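Local coordinates for uncharacterized protein (Bacteroides ovatus, PDB 4FXT) that is of unknown function but joins an N-terminal domain of the transthyretin clan to a C-terminal domain of the E-set clan, both built of beta strands, at residues 47-52 / 194-199; 103-108 / 112-117; 116-121 / 181-186; 149-154 / 161-166. All coordinates share one frame; numbering follows the deposited sequence.

Contact 1: 47-52 / 194-199; sequences IAQDGS and SQSIKV
Gln195 reaches across the boundary between the N-terminal and C-terminal family regions and lays its amide against Asp50. Its chain is bent at chi2 (-62°), bringing Gln195 OE1 to 3.4 Å from Asp50 CB. The amide lies alongside the turn backbone, but Gln195 NE2 is 3.5 Å from Asp50 O and makes no hydrogen bond there. Beside this pair, the end of the Gln49 side chain comes up to CB of Ser196, whose OG is hydrogen-bonded to Ile138 O.

Residues 48-51 form a type I beta turn, closed by Gly51 N to Ala48 O at 3.1 Å. The Asp50 carboxylate leads away from Gln195 and folds back on its own segment: Asp50 OD1 accepts from Ser52 OG at 2.6 Å and from Ser52 N at 3.1 Å, both on one face of its plane, and the second bond makes an Asx turn. With an alanine here, Ser52 N and OG would probably be left without this shared acceptor and the turn freer to shift beside Gln195. No hydrogen bond crosses the contact, so at this point the two regions meet by van der Waals approach of polar groups.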
loop_
_atom_site.group_PDB
_atom_site.type_symbol
_atom_site.label_atom_id
_atom_site.label_comp_id
_atom_site.label_asym_id
_atom_site.label_seq_id
_atom_site.Cartn_x
_atom_site.Cartn_y
_atom_site.Cartn_z
ATOM N N ILE A 47 -9.739 -0.496 2.874
ATOM C CA ILE A 47 -8.706 -1.149 2.070
ATOM C C ILE A 47 -7.684 -1.780 2.994
ATOM O O ILE A 47 -7.127 -1.089 3.871
ATOM C CB ILE A 47 -8.048 -0.111 1.109
ATOM C CG1 ILE A 47 -9.107 0.784 0.404
ATOM C CG2 ILE A 47 -7.048 -0.762 0.121
ATOM C CD1 ILE A 47 -8.552 1.977 -0.277
ATOM N N ALA A 48 -7.434 -3.096 2.762
ATOM C CA ALA A 48 -6.463 -3.938 3.443
ATOM C C ALA A 48 -5.042 -3.534 3.033
ATOM O O ALA A 48 -4.871 -2.802 2.044
ATOM C CB ALA A 48 -6.730 -5.409 3.128
ATOM N N GLN A 49 -4.013 -3.973 3.810
ATOM C CA GLN A 49 -2.606 -3.575 3.564
ATOM C C GLN A 49 -2.066 -4.064 2.177
ATOM O O GLN A 49 -1.068 -3.515 1.694
ATOM C CB GLN A 49 -1.683 -4.092 4.660
ATOM C CG GLN A 49 -1.695 -5.596 4.791
ATOM C CD GLN A 49 -0.291 -6.120 4.734
ATOM O OE1 GLN A 49 0.688 -5.522 5.291
ATOM N NE2 GLN A 49 -0.186 -7.280 4.072
ATOM N N ASP A 50 -2.715 -5.069 1.545
ATOM C CA ASP A 50 -2.262 -5.568 0.254
ATOM C C ASP A 50 -2.971 -4.879 -0.893
ATOM O O ASP A 50 -2.911 -5.389 -2.033
ATOM C CB ASP A 50 -2.472 -7.087 0.141
ATOM C CG ASP A 50 -3.877 -7.626 0.317
ATOM O OD1 ASP A 50 -4.820 -6.808 0.505
ATOM O OD2 ASP A 50 -4.033 -8.870 0.335
ATOM N N GLY A 51 -3.659 -3.767 -0.586
ATOM C CA GLY A 51 -4.428 -2.984 -1.547
ATOM C C GLY A 51 -5.811 -3.513 -1.893
ATOM O O GLY A 51 -6.563 -2.864 -2.639
ATOM N N SER A 52 -6.188 -4.674 -1.354
ATOM C CA SER A 52 -7.502 -5.233 -1.693
ATOM C C SER A 52 -8.611 -4.681 -0.754
ATOM O O SER A 52 -8.306 -4.164 0.320
ATOM C CB SER A 52 -7.469 -6.758 -1.631
ATOM O OG SER A 52 -7.246 -7.176 -0.299
ATOM N N SER A 194 5.405 -1.312 -0.598
ATOM C CA SER A 194 5.617 -2.559 -1.302
ATOM C C SER A 194 4.751 -3.589 -0.658
ATOM O O SER A 194 4.126 -3.303 0.374
ATOM C CB SER A 194 7.090 -2.934 -1.235
ATOM O OG SER A 194 7.407 -3.239 0.114
ATOM N N GLN A 195 4.792 -4.820 -1.149
ATOM C CA GLN A 195 4.051 -5.852 -0.467
ATOM C C GLN A 195 4.822 -6.259 0.799
ATOM O O GLN A 195 6.047 -6.084 0.837
ATOM C CB GLN A 195 3.785 -7.039 -1.406
ATOM C CG GLN A 195 2.655 -6.747 -2.420
ATOM C CD GLN A 195 1.267 -6.456 -1.801
ATOM O OE1 GLN A 195 0.777 -7.188 -0.907
ATOM N NE2 GLN A 195 0.579 -5.409 -2.305
ATOM N N SER A 196 4.087 -6.694 1.873
ATOM C CA SER A 196 4.728 -7.205 3.089
ATOM C C SER A 196 5.181 -8.623 2.786
ATOM O O SER A 196 4.339 -9.457 2.508
ATOM C CB SER A 196 3.803 -7.122 4.280
ATOM O OG SER A 196 4.443 -7.625 5.440
ATOM N N ILE A 197 6.506 -8.830 2.689
ATOM C CA ILE A 197 7.133 -10.072 2.256
ATOM C C ILE A 197 7.793 -10.792 3.421
ATOM O O ILE A 197 8.621 -10.218 4.137
ATOM C CB ILE A 197 8.182 -9.744 1.146
ATOM C CG1 ILE A 197 7.478 -9.052 -0.051
ATOM C CG2 ILE A 197 8.960 -11.011 0.718
ATOM C CD1 ILE A 197 8.373 -8.601 -1.109
ATOM N N LYS A 198 7.447 -12.086 3.555
ATOM C CA LYS A 198 8.047 -12.962 4.557
ATOM C C LYS A 198 9.493 -13.265 4.182
ATOM O O LYS A 198 9.790 -13.555 3.009
ATOM C CB LYS A 198 7.259 -14.258 4.714
ATOM C CG LYS A 198 7.747 -15.050 5.916
ATOM C CD LYS A 198 7.442 -16.542 5.909
ATOM C CE LYS A 198 6.020 -16.963 6.046
ATOM N NZ LYS A 198 5.996 -18.443 6.253
ATOM N N VAL A 199 10.393 -13.169 5.170
ATOM C CA VAL A 199 11.826 -13.410 4.999
ATOM C C VAL A 199 12.253 -14.453 6.007
ATOM O O VAL A 199 12.164 -14.195 7.211
ATOM C CB VAL A 199 12.658 -12.110 5.139
ATOM C CG1 VAL A 199 14.141 -12.365 4.897
ATOM C CG2 VAL A 199 12.149 -11.018 4.224
#

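Contact 2: 103-108 / 112-117; sequences VSFAKN and ITARFT
Asn108 and Thr113 meet where the strands 98-108 and 111-120 close into a beta hairpin, and their bond shows how a side chain can add to backbone pairing. Asn108 ND2 gives a hydrogen to Thr113 OG1 at 2.7 Å, nearly straight (163°), with the hydroxyl in the amide plane; Thr113 OG1 is also bonded to Glu164 OE2 on the next strand. A valine in place of Thr113 would probably leave both the Asn108 amide and the Glu164 carboxylate without this common mate.

The other face is mostly apolar, though Lys107 shares it. Phe105 has CG beside its own N and opposite the carbonyl carbon (chi1 -56°), which puts the ring beside Ala114, Phe105 CE1 lying 3.6 Å from Ala114 CB. Ile112 straddles two neighbours: its CG2 touches Phe105 CB at 3.9 Å, while a bend at chi2 (-66°) carries Ile112 CD1 to 3.9 Å from Lys107 CA. Further along, Val103 CG2 meets Phe116 CB at 4.0 Å.

Between these faces Ser104 with Arg115 and Ala106 with Thr113 are antiparallel hydrogen-bonded pairs. The chemistry implies a largely polar face round Thr113, Ser104 and Arg115 and a mainly apolar one where Phe105 and Ile112 turn to the second sheet.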
loop_
_atom_site.group_PDB
_atom_site.type_symbol
_atom_site.label_atom_id
_atom_site.label_comp_id
_atom_site.label_asym_id
_atom_site.label_seq_id
_atom_site.Cartn_x
_atom_site.Cartn_y
_atom_site.Cartn_z
ATOM N N VAL A 103 10.335 -5.500 -5.643
ATOM C CA VAL A 103 10.880 -5.538 -4.294
ATOM C C VAL A 103 11.214 -6.977 -3.890
ATOM O O VAL A 103 10.397 -7.866 -4.038
ATOM C CB VAL A 103 9.868 -4.895 -3.317
ATOM C CG1 VAL A 103 10.381 -4.938 -1.894
ATOM C CG2 VAL A 103 9.578 -3.455 -3.730
ATOM N N SER A 104 12.432 -7.185 -3.387
ATOM C CA SER A 104 12.962 -8.463 -2.935
ATOM C C SER A 104 13.811 -8.263 -1.697
ATOM O O SER A 104 14.417 -7.208 -1.528
ATOM C CB SER A 104 13.767 -9.148 -4.029
ATOM O OG SER A 104 14.795 -8.295 -4.494
ATOM N N PHE A 105 13.812 -9.264 -0.804
ATOM C CA PHE A 105 14.566 -9.228 0.441
ATOM C C PHE A 105 15.341 -10.518 0.647
ATOM O O PHE A 105 14.906 -11.592 0.192
ATOM C CB PHE A 105 13.645 -8.998 1.638
ATOM C CG PHE A 105 12.783 -7.767 1.575
ATOM C CD1 PHE A 105 13.275 -6.535 1.985
ATOM C CD2 PHE A 105 11.470 -7.841 1.137
ATOM C CE1 PHE A 105 12.464 -5.387 1.934
ATOM C CE2 PHE A 105 10.665 -6.695 1.079
ATOM C CZ PHE A 105 11.163 -5.478 1.486
ATOM N N ALA A 106 16.495 -10.415 1.342
ATOM C CA ALA A 106 17.336 -11.556 1.645
ATOM C C ALA A 106 18.089 -11.351 2.933
ATOM O O ALA A 106 18.555 -10.258 3.209
ATOM C CB ALA A 106 18.316 -11.794 0.511
ATOM N N LYS A 107 18.215 -12.397 3.728
ATOM C CA LYS A 107 19.016 -12.348 4.953
ATOM C C LYS A 107 20.475 -12.526 4.545
ATOM O O LYS A 107 20.788 -13.436 3.772
ATOM C CB LYS A 107 18.556 -13.404 6.002
ATOM C CG LYS A 107 19.463 -13.517 7.227
ATOM C CD LYS A 107 19.104 -14.737 8.081
ATOM C CE LYS A 107 20.089 -15.100 9.177
ATOM N NZ LYS A 107 20.192 -14.058 10.240
ATOM N N ASN A 108 21.338 -11.604 4.992
ATOM C CA ASN A 108 22.781 -11.621 4.777
ATOM C C ASN A 108 23.407 -11.247 6.099
ATOM O O ASN A 108 23.430 -10.064 6.455
ATOM C CB ASN A 108 23.203 -10.717 3.607
ATOM C CG ASN A 108 22.802 -11.270 2.251
ATOM O OD1 ASN A 108 22.982 -12.471 1.950
ATOM N ND2 ASN A 108 22.335 -10.393 1.363
ATOM N N ILE A 112 19.190 -7.562 6.567
ATOM C CA ILE A 112 18.207 -7.863 5.532
ATOM C C ILE A 112 18.553 -6.965 4.355
ATOM O O ILE A 112 18.496 -5.738 4.481
ATOM C CB ILE A 112 16.720 -7.737 5.981
ATOM C CG1 ILE A 112 16.369 -8.632 7.189
ATOM C CG2 ILE A 112 15.767 -7.964 4.802
ATOM C CD1 ILE A 112 16.411 -10.170 6.966
ATOM N N THR A 113 18.949 -7.568 3.240
ATOM C CA THR A 113 19.274 -6.824 2.040
ATOM C C THR A 113 17.985 -6.587 1.259
ATOM O O THR A 113 17.345 -7.542 0.803
ATOM C CB THR A 113 20.335 -7.570 1.217
ATOM O OG1 THR A 113 21.451 -7.885 2.047
ATOM C CG2 THR A 113 20.792 -6.768 0.017
ATOM N N ALA A 114 17.601 -5.317 1.135
ATOM C CA ALA A 114 16.414 -4.905 0.403
ATOM C C ALA A 114 16.788 -4.355 -0.959
ATOM O O ALA A 114 17.663 -3.496 -1.057
ATOM C CB ALA A 114 15.645 -3.860 1.195
ATOM N N ARG A 115 16.132 -4.873 -2.018
ATOM C CA ARG A 115 16.274 -4.404 -3.399
ATOM C C ARG A 115 14.904 -3.912 -3.852
ATOM O O ARG A 115 13.899 -4.586 -3.615
ATOM C CB ARG A 115 16.857 -5.467 -4.319
ATOM C CG ARG A 115 18.234 -5.892 -3.845
ATOM C CD ARG A 115 18.833 -6.997 -4.670
ATOM N NE ARG A 115 19.921 -7.643 -3.942
ATOM C CZ ARG A 115 21.192 -7.260 -3.975
ATOM N NH1 ARG A 115 21.562 -6.216 -4.714
ATOM N NH2 ARG A 115 22.107 -7.922 -3.277
ATOM N N PHE A 116 14.848 -2.695 -4.403
ATOM C CA PHE A 116 13.588 -2.057 -4.754
ATOM C C PHE A 116 13.759 -0.966 -5.819
ATOM O O PHE A 116 14.831 -0.369 -5.957
ATOM C CB PHE A 116 12.970 -1.427 -3.479
ATOM C CG PHE A 116 13.915 -0.512 -2.745
ATOM C CD1 PHE A 116 14.832 -1.022 -1.826
ATOM C CD2 PHE A 116 13.931 0.856 -3.006
ATOM C CE1 PHE A 116 15.746 -0.174 -1.179
ATOM C CE2 PHE A 116 14.825 1.704 -2.337
ATOM C CZ PHE A 116 15.717 1.187 -1.421
ATOM N N THR A 117 12.663 -0.673 -6.517
ATOM C CA THR A 117 12.583 0.365 -7.528
ATOM C C THR A 117 11.481 1.334 -7.119
ATOM O O THR A 117 10.458 0.921 -6.544
ATOM C CB THR A 117 12.346 -0.286 -8.887
ATOM O OG1 THR A 117 13.343 -1.300 -9.087
ATOM C CG2 THR A 117 12.339 0.729 -10.041
#

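Contact 3: 116-121 / 181-186; sequences FTINKV and VGVKSD
Val181 presses a methyl group onto the ring of Phe116, the one CH-pi contact between the two segments. Val181 CG1 stands 4.3 Å from the ring centroid and 20° off the normal, over one face but displaced toward the rim, so its nearest ring atom is Phe116 CG at 4.1 Å. The other branch, Val181 CG2, is 4.2 Å from Phe116 CD1. With CG between the backbone N and the carbonyl carbon (chi1 53°) the ring is brought to Val181, and chi2 (-85°) turns its face to the methyl.

Purely aliphatic contact follows two residues on, where Ile118 CG2 and Val183 CG2 approach to 4.4 Å. The spacing illustrates the beta sandwich, in keeping with the E-set clan: strand 111-120 belongs to a three-stranded sheet and strand 176-185 to a four-stranded one, and here alternate residues, Phe116 and Ile118 against Val181 and Val183, point across between the sheets. Val130 touches both Ile118 and Val183.

Hydrogen bonds do not cross the contact, the nearest CA atoms being those of Phe116 and Val181 at 7.7 Å. Lys184 NZ donates to Ser185 O at 2.8 Å and forms a salt bridge with Glu128.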
loop_
_atom_site.group_PDB
_atom_site.type_symbol
_atom_site.label_atom_id
_atom_site.label_comp_id
_atom_site.label_asym_id
_atom_site.label_seq_id
_atom_site.Cartn_x
_atom_site.Cartn_y
_atom_site.Cartn_z
ATOM N N PHE A 116 14.848 -2.695 -4.403
ATOM C CA PHE A 116 13.588 -2.057 -4.754
ATOM C C PHE A 116 13.759 -0.966 -5.819
ATOM O O PHE A 116 14.831 -0.369 -5.957
ATOM C CB PHE A 116 12.970 -1.427 -3.479
ATOM C CG PHE A 116 13.915 -0.512 -2.745
ATOM C CD1 PHE A 116 14.832 -1.022 -1.826
ATOM C CD2 PHE A 116 13.931 0.856 -3.006
ATOM C CE1 PHE A 116 15.746 -0.174 -1.179
ATOM C CE2 PHE A 116 14.825 1.704 -2.337
ATOM C CZ PHE A 116 15.717 1.187 -1.421
ATOM N N THR A 117 12.663 -0.673 -6.517
ATOM C CA THR A 117 12.583 0.365 -7.528
ATOM C C THR A 117 11.481 1.334 -7.119
ATOM O O THR A 117 10.458 0.921 -6.544
ATOM C CB THR A 117 12.346 -0.286 -8.887
ATOM O OG1 THR A 117 13.343 -1.300 -9.087
ATOM C CG2 THR A 117 12.339 0.729 -10.041
ATOM N N ILE A 118 11.704 2.633 -7.379
ATOM C CA ILE A 118 10.770 3.722 -7.011
ATOM C C ILE A 118 10.508 4.574 -8.216
ATOM O O ILE A 118 11.447 4.992 -8.902
ATOM C CB ILE A 118 11.293 4.581 -5.828
ATOM C CG1 ILE A 118 11.569 3.684 -4.578
ATOM C CG2 ILE A 118 10.331 5.731 -5.502
ATOM C CD1 ILE A 118 12.239 4.368 -3.422
ATOM N N ASN A 119 9.221 4.844 -8.480
ATOM C CA ASN A 119 8.784 5.694 -9.597
ATOM C C ASN A 119 8.113 6.956 -9.100
ATOM O O ASN A 119 7.375 6.896 -8.118
ATOM C CB ASN A 119 7.814 4.923 -10.493
ATOM C CG ASN A 119 8.336 3.604 -11.057
ATOM O OD1 ASN A 119 7.681 2.539 -10.933
ATOM N ND2 ASN A 119 9.546 3.616 -11.631
ATOM N N LYS A 120 8.369 8.096 -9.744
ATOM C CA LYS A 120 7.659 9.340 -9.432
ATOM C C LYS A 120 6.553 9.417 -10.461
ATOM O O LYS A 120 6.841 9.637 -11.649
ATOM C CB LYS A 120 8.591 10.559 -9.400
ATOM C CG LYS A 120 7.912 11.891 -9.058
ATOM C CD LYS A 120 8.937 13.009 -9.053
ATOM C CE LYS A 120 8.315 14.340 -8.875
ATOM N NZ LYS A 120 9.349 15.400 -8.783
ATOM N N VAL A 121 5.315 9.069 -10.043
ATOM C CA VAL A 121 4.152 8.968 -10.938
ATOM C C VAL A 121 3.508 10.380 -11.123
ATOM O O VAL A 121 3.191 10.738 -12.258
ATOM C CB VAL A 121 3.155 7.932 -10.374
ATOM C CG1 VAL A 121 1.943 7.757 -11.287
ATOM C CG2 VAL A 121 3.843 6.589 -10.139
ATOM N N VAL A 181 9.000 -1.988 2.111
ATOM C CA VAL A 181 9.593 -0.715 1.684
ATOM C C VAL A 181 8.463 0.296 1.525
ATOM O O VAL A 181 7.448 -0.038 0.914
ATOM C CB VAL A 181 10.445 -0.850 0.379
ATOM C CG1 VAL A 181 11.093 0.464 0.003
ATOM C CG2 VAL A 181 11.500 -1.936 0.497
ATOM N N GLY A 182 8.642 1.503 2.081
ATOM C CA GLY A 182 7.653 2.575 2.020
ATOM C C GLY A 182 8.225 3.863 1.495
ATOM O O GLY A 182 9.342 4.208 1.846
ATOM N N VAL A 183 7.496 4.595 0.661
ATOM C CA VAL A 183 7.958 5.923 0.197
ATOM C C VAL A 183 6.853 6.938 0.533
ATOM O O VAL A 183 5.696 6.696 0.189
ATOM C CB VAL A 183 8.391 5.997 -1.311
ATOM C CG1 VAL A 183 7.321 5.442 -2.237
ATOM C CG2 VAL A 183 8.763 7.409 -1.734
ATOM N N LYS A 184 7.214 8.053 1.223
ATOM C CA LYS A 184 6.269 9.121 1.575
ATOM C C LYS A 184 6.527 10.389 0.768
ATOM O O LYS A 184 7.679 10.819 0.647
ATOM C CB LYS A 184 6.323 9.457 3.057
ATOM C CG LYS A 184 5.144 10.347 3.414
ATOM C CD LYS A 184 5.142 10.840 4.812
ATOM C CE LYS A 184 3.955 11.712 5.040
ATOM N NZ LYS A 184 3.962 12.899 4.187
ATOM N N SER A 185 5.452 10.989 0.223
ATOM C CA SER A 185 5.487 12.263 -0.525
ATOM C C SER A 185 4.937 13.381 0.327
ATOM O O SER A 185 4.366 13.115 1.383
ATOM C CB SER A 185 4.695 12.171 -1.823
ATOM O OG SER A 185 3.302 12.096 -1.567
ATOM N N ASP A 186 5.048 14.615 -0.156
ATOM C CA ASP A 186 4.542 15.806 0.514
ATOM C C ASP A 186 3.051 16.004 0.223
ATOM O O ASP A 186 2.466 16.983 0.728
ATOM C CB ASP A 186 5.344 17.060 0.067
ATOM C CG ASP A 186 5.248 17.473 -1.407
ATOM O OD1 ASP A 186 4.924 16.609 -2.252
ATOM O OD2 ASP A 186 5.559 18.646 -1.720
#

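Contact 4: 149-154 / 161-166; sequences LKLGNT and NTAEIE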
loop_
_atom_site.group_PDB
_atom_site.type_symbol
_atom_site.label_atom_id
_atom_site.label_comp_id
_atom_site.label_asym_id
_atom_site.label_seq_id
_atom_site.Cartn_x
_atom_site.Cartn_y
_atom_site.Cartn_z
ATOM N N LEU A 149 14.478 1.898 8.858
ATOM C CA LEU A 149 15.644 2.524 8.244
ATOM C C LEU A 149 15.151 3.668 7.385
ATOM O O LEU A 149 14.366 3.425 6.479
ATOM C CB LEU A 149 16.434 1.482 7.450
ATOM C CG LEU A 149 17.756 1.926 6.874
ATOM C CD1 LEU A 149 18.707 2.380 7.973
ATOM C CD2 LEU A 149 18.386 0.795 6.119
ATOM N N LYS A 150 15.477 4.913 7.740
ATOM C CA LYS A 150 15.047 6.088 6.976
ATOM C C LYS A 150 16.206 6.478 6.048
ATOM O O LYS A 150 17.297 6.783 6.525
ATOM C CB LYS A 150 14.614 7.219 7.912
ATOM C CG LYS A 150 13.469 6.841 8.866
ATOM C CD LYS A 150 13.041 7.932 9.888
ATOM C CE LYS A 150 12.322 9.138 9.332
ATOM N NZ LYS A 150 11.897 10.073 10.411
ATOM N N LEU A 151 16.003 6.378 4.730
ATOM C CA LEU A 151 17.044 6.582 3.722
ATOM C C LEU A 151 17.132 8.045 3.185
ATOM O O LEU A 151 18.060 8.372 2.398
ATOM C CB LEU A 151 16.756 5.648 2.530
ATOM C CG LEU A 151 16.664 4.149 2.786
ATOM C CD1 LEU A 151 16.332 3.428 1.544
ATOM C CD2 LEU A 151 17.957 3.601 3.316
ATOM N N GLY A 152 16.170 8.897 3.570
ATOM C CA GLY A 152 16.137 10.269 3.083
ATOM C C GLY A 152 15.239 10.402 1.875
ATOM O O GLY A 152 14.396 9.539 1.634
ATOM N N ASN A 153 15.400 11.469 1.104
ATOM C CA ASN A 153 14.503 11.763 0.015
ATOM C C ASN A 153 15.215 12.036 -1.290
ATOM O O ASN A 153 14.702 12.831 -2.083
ATOM C CB ASN A 153 13.705 12.995 0.407
ATOM C CG ASN A 153 14.481 14.300 0.585
ATOM O OD1 ASN A 153 15.721 14.360 0.616
ATOM N ND2 ASN A 153 13.744 15.395 0.667
ATOM N N THR A 154 16.408 11.421 -1.522
ATOM C CA THR A 154 17.185 11.612 -2.762
ATOM C C THR A 154 17.505 10.236 -3.375
ATOM O O THR A 154 18.482 10.085 -4.113
ATOM C CB THR A 154 18.465 12.436 -2.519
ATOM O OG1 THR A 154 19.312 11.724 -1.610
ATOM C CG2 THR A 154 18.187 13.866 -2.031
ATOM N N ASN A 161 17.610 -0.109 -6.384
ATOM C CA ASN A 161 18.504 0.365 -5.347
ATOM C C ASN A 161 18.605 -0.728 -4.297
ATOM O O ASN A 161 17.682 -1.538 -4.179
ATOM C CB ASN A 161 18.069 1.719 -4.759
ATOM C CG ASN A 161 18.456 2.877 -5.646
ATOM O OD1 ASN A 161 19.635 3.293 -5.707
ATOM N ND2 ASN A 161 17.470 3.457 -6.317
ATOM N N THR A 162 19.743 -0.788 -3.590
ATOM C CA THR A 162 19.978 -1.755 -2.520
ATOM C C THR A 162 20.218 -1.020 -1.190
ATOM O O THR A 162 20.941 -0.029 -1.153
ATOM C CB THR A 162 21.169 -2.663 -2.880
ATOM O OG1 THR A 162 20.921 -3.295 -4.134
ATOM C CG2 THR A 162 21.478 -3.718 -1.808
ATOM N N ALA A 163 19.597 -1.503 -0.124
ATOM C CA ALA A 163 19.759 -0.995 1.229
ATOM C C ALA A 163 19.744 -2.166 2.224
ATOM O O ALA A 163 19.039 -3.157 2.002
ATOM C CB ALA A 163 18.680 0.017 1.554
ATOM N N GLU A 164 20.562 -2.078 3.285
ATOM C CA GLU A 164 20.635 -3.133 4.274
ATOM C C GLU A 164 20.232 -2.620 5.635
ATOM O O GLU A 164 20.855 -1.676 6.138
ATOM C CB GLU A 164 22.038 -3.722 4.334
ATOM C CG GLU A 164 22.467 -4.425 3.072
ATOM C CD GLU A 164 23.860 -5.006 3.134
ATOM O OE1 GLU A 164 24.789 -4.291 3.580
ATOM O OE2 GLU A 164 24.034 -6.154 2.664
ATOM N N ILE A 165 19.192 -3.260 6.235
ATOM C CA ILE A 165 18.647 -2.966 7.561
ATOM C C ILE A 165 19.074 -4.094 8.495
ATOM O O ILE A 165 18.980 -5.269 8.138
ATOM C CB ILE A 165 17.102 -2.765 7.519
ATOM C CG1 ILE A 165 16.543 -2.332 8.902
ATOM C CG2 ILE A 165 16.374 -3.992 6.940
ATOM C CD1 ILE A 165 15.156 -1.845 8.915
ATOM N N GLU A 166 19.561 -3.732 9.684
ATOM C CA GLU A 166 20.003 -4.682 10.687
ATOM C C GLU A 166 18.786 -5.346 11.403
ATOM O O GLU A 166 17.837 -4.668 11.797
ATOM C CB GLU A 166 20.908 -3.979 11.693
ATOM C CG GLU A 166 21.577 -4.939 12.657
ATOM C CD GLU A 166 22.688 -4.336 13.492
ATOM O OE1 GLU A 166 23.697 -3.876 12.907
ATOM O OE2 GLU A 166 22.615 -4.467 14.732
#
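Ala163 and Leu151 make the first touch along strand 160-166, at the flank of the beta sandwich formed by the C-terminal family region. Here the edge strands of two sheets come together: 160-166 is outermost in the three-stranded sheet, 147-150 outermost in the four-stranded one. The example shows how such a flank can be closed by van der Waals contact, without hydrogen bonds between the segments.

The single methyl of Ala163 points toward the opposite segment and is met by the forked end of Leu151, whose CD1 and CD2 both lie 4.1 Å from Ala163 CB. Leu151 has CG opposite its carbonyl carbon (chi1 -58°), and its fork also touches Phe116. The chain then turns away at Gly152.

At Glu164 the contact passes to the backbone. Its side chain points away, while Leu149 CD2 approaches Glu164 O at 3.5 Å, an apolar methyl against a carbonyl oxygen.

Ile165 turns inward again and meets Leu149 over much of its length. Its CB is 4.0 Å from Leu149 CD2, and its CG1 is 4.1 Å from Leu149 CB. Ile132, from the strand next to 147-150, touches Ala163, Leu151 and Ile165. The Ile165 chain is extended, with CG1 opposite the backbone N (chi1 -175°), which sends CD1 past the Leu149 side chain toward the main chain: Ile165 CD1 ends 3.9 Å from Leu149 CB and 3.8 Å from Leu149 N.

How the contacts relate
Contacts 2, 3 and 4 lie within the C-terminal family region, and contact 1 ties that region to the N-terminal one; no active site or ligand is known to relate them to. Contacts 2 and 3 share Phe116 and Thr117, their centres about 16 Å apart, and Phe105 CZ reaches Val181 CG2 at 3.7 Å. Contact 4, centred about 11 Å from contact 2, is stitched to it by Ala114 N and Ala163 O at 2.7 Å, a probable hydrogen bond. Phe116 CZ, 3.8 Å from Leu151 CD1, links contacts 3 and 4. Contact 1 joins the same core where Ile197 CD1 lies 3.7 Å from Phe105 CE2, yet stays about 9 Å from contact 4 between nearest atoms.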